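Local coordinates for protein GlcNAc-alpha-1,4-Gal-releasing endo-beta-galactosidase (Clostridium perfringens, PDB 1UPS) that probably hydrolyses O-glycosidic bonds as a calcium-binding family 16 endo-beta-galactosidase that releases GlcNAc-alpha-1,4-Gal, at residues Asn351-Gly354 with Tyr355-Gly359. Sequence-based numbering, arbitrary orientation.
Sequences NQTG and YIEHG
Glu357 reaches back across the loop and holds Asn351 with both carboxylate oxygens. OE1 accepts the side-chain amide, with Asn351 ND2 to Glu357 OE1 at 2.9 Å. That bond is nearly straight, 172° at the hydrogen. OE2 accepts the backbone amide, Asn351 N to Glu357 OE2 2.8 Å. Each oxygen uses its syn lone pair, and OE1 lies almost in the plane of the asparagine amide, although that plane and the carboxylate are turned 35° apart. Glutamate suits the place because its chain, extended beyond CG, is long enough to span the loop and ends in two acceptors. Asparagine suits the other side because its short side-chain amide puts ND2 beside OE1, while its backbone N-H meets OE2.

A water bridges the polar groups inside the loop. It accepts from Thr353 N at 2.8 Å and donates to Tyr355 O and to Glu357 OE2, so OE2 serves both the water and Asn351 N.

Further along the chain, Thr353 forms an ST turn. Its OG1 stands between its own backbone N and carbonyl carbon (chi1 69°), where the hydroxyl accepts from Tyr355 N at 3.1 Å. Gln352 and Gly354 both have positive phi; having no CB, Gly354 can hold its backbone angles beside the Thr353 carbonyl oxygen.

The Tyr355 ring folds back over the turn, with Gly354 O over one face. Its hydroxyl bonds to Glu397, and Lys311 makes a cation-pi contact with the ring. Ile356 points away from the loop and packs on Leu347, Leu400 and Tyr402.

The whole is a beta-hairpin loop, tied across by an Asn-Glu pair and containing an ST turn, that joins antiparallel strands 346-348 and 357-359 in the C-terminal region, which is consistent with a ricin-like beta-trefoil, well away from the calcium site.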
loop_
_atom_site.group_PDB
_atom_site.type_symbol
_atom_site.label_atom_id
_atom_site.label_comp_id
_atom_site.label_asym_id
_atom_site.label_seq_id
_atom_site.Cartn_x
_atom_site.Cartn_y
_atom_site.Cartn_z
ATOM N N ASN A 351 -23.179 -14.786 -17.185
ATOM C CA ASN A 351 -24.463 -14.679 -17.875
ATOM C C ASN A 351 -25.270 -13.420 -17.536
ATOM O O ASN A 351 -26.356 -13.206 -18.099
ATOM C CB ASN A 351 -25.299 -15.956 -17.682
ATOM C CG ASN A 351 -24.725 -17.152 -18.427
ATOM O OD1 ASN A 351 -24.671 -17.162 -19.667
ATOM N ND2 ASN A 351 -24.304 -18.176 -17.680
ATOM N N GLN A 352 -24.732 -12.599 -16.628
ATOM C CA GLN A 352 -25.310 -11.298 -16.266
ATOM C C GLN A 352 -26.811 -11.388 -15.963
ATOM O O GLN A 352 -27.648 -10.742 -16.626
ATOM C CB GLN A 352 -25.040 -10.248 -17.357
ATOM C CG GLN A 352 -23.562 -9.939 -17.588
ATOM C CD GLN A 352 -23.363 -8.810 -18.590
ATOM O OE1 GLN A 352 -23.435 -7.638 -18.224
ATOM N NE2 GLN A 352 -23.144 -9.163 -19.860
ATOM N N THR A 353 -27.135 -12.192 -14.957
ATOM C CA THR A 353 -28.514 -12.467 -14.570
ATOM C C THR A 353 -29.030 -11.578 -13.431
ATOM O O THR A 353 -30.213 -11.678 -13.041
ATOM C CB THR A 353 -28.639 -13.928 -14.111
ATOM O OG1 THR A 353 -27.943 -14.098 -12.861
ATOM C CG2 THR A 353 -27.924 -14.876 -15.079
ATOM N N GLY A 354 -28.145 -10.737 -12.898
ATOM C CA GLY A 354 -28.416 -9.970 -11.693
ATOM C C GLY A 354 -28.026 -10.716 -10.422
ATOM O O GLY A 354 -28.036 -10.130 -9.333
ATOM N N TYR A 355 -27.689 -12.001 -10.566
ATOM C CA TYR A 355 -27.303 -12.849 -9.431
ATOM C C TYR A 355 -25.920 -13.437 -9.613
ATOM O O TYR A 355 -25.487 -13.711 -10.744
ATOM C CB TYR A 355 -28.333 -13.978 -9.213
ATOM C CG TYR A 355 -29.712 -13.446 -8.893
ATOM C CD1 TYR A 355 -30.081 -13.146 -7.572
ATOM C CD2 TYR A 355 -30.639 -13.210 -9.913
ATOM C CE1 TYR A 355 -31.355 -12.629 -7.280
ATOM C CE2 TYR A 355 -31.903 -12.694 -9.639
ATOM C CZ TYR A 355 -32.260 -12.403 -8.323
ATOM O OH TYR A 355 -33.524 -11.896 -8.056
ATOM N N ILE A 356 -25.213 -13.639 -8.501
ATOM C CA ILE A 356 -23.920 -14.310 -8.553
ATOM C C ILE A 356 -24.151 -15.763 -8.966
ATOM O O ILE A 356 -25.014 -16.445 -8.398
ATOM C CB ILE A 356 -23.199 -14.255 -7.173
ATOM C CG1 ILE A 356 -22.961 -12.805 -6.734
ATOM C CG2 ILE A 356 -21.864 -15.026 -7.231
ATOM C CD1 ILE A 356 -21.976 -12.031 -7.632
ATOM N N GLU A 357 -23.375 -16.225 -9.947
ATOM C CA GLU A 357 -23.422 -17.610 -10.412
ATOM C C GLU A 357 -22.265 -18.396 -9.800
ATOM O O GLU A 357 -21.310 -17.805 -9.299
ATOM C CB GLU A 357 -23.311 -17.651 -11.950
ATOM C CG GLU A 357 -24.419 -16.882 -12.655
ATOM C CD GLU A 357 -24.199 -16.799 -14.154
ATOM O OE1 GLU A 357 -24.286 -17.861 -14.814
ATOM O OE2 GLU A 357 -23.922 -15.684 -14.656
ATOM N N HIS A 358 -22.348 -19.721 -9.840
ATOM C CA HIS A 358 -21.232 -20.565 -9.407
ATOM C C HIS A 358 -20.997 -21.725 -10.373
ATOM O O HIS A 358 -21.923 -22.472 -10.693
ATOM C CB HIS A 358 -21.433 -21.106 -7.979
ATOM C CG HIS A 358 -22.743 -21.800 -7.761
ATOM N ND1 HIS A 358 -22.897 -23.160 -7.915
ATOM C CD2 HIS A 358 -23.959 -21.325 -7.388
ATOM C CE1 HIS A 358 -24.150 -23.495 -7.658
ATOM N NE2 HIS A 358 -24.817 -22.401 -7.337
ATOM N N GLY A 359 -19.755 -21.857 -10.833
ATOM C CA GLY A 359 -19.395 -22.920 -11.763
ATOM C C GLY A 359 -17.902 -23.139 -11.844
ATOM O O GLY A 359 -17.101 -22.306 -11.418
HETATM O O HOH W 1 -24.983 -13.342 -13.487
#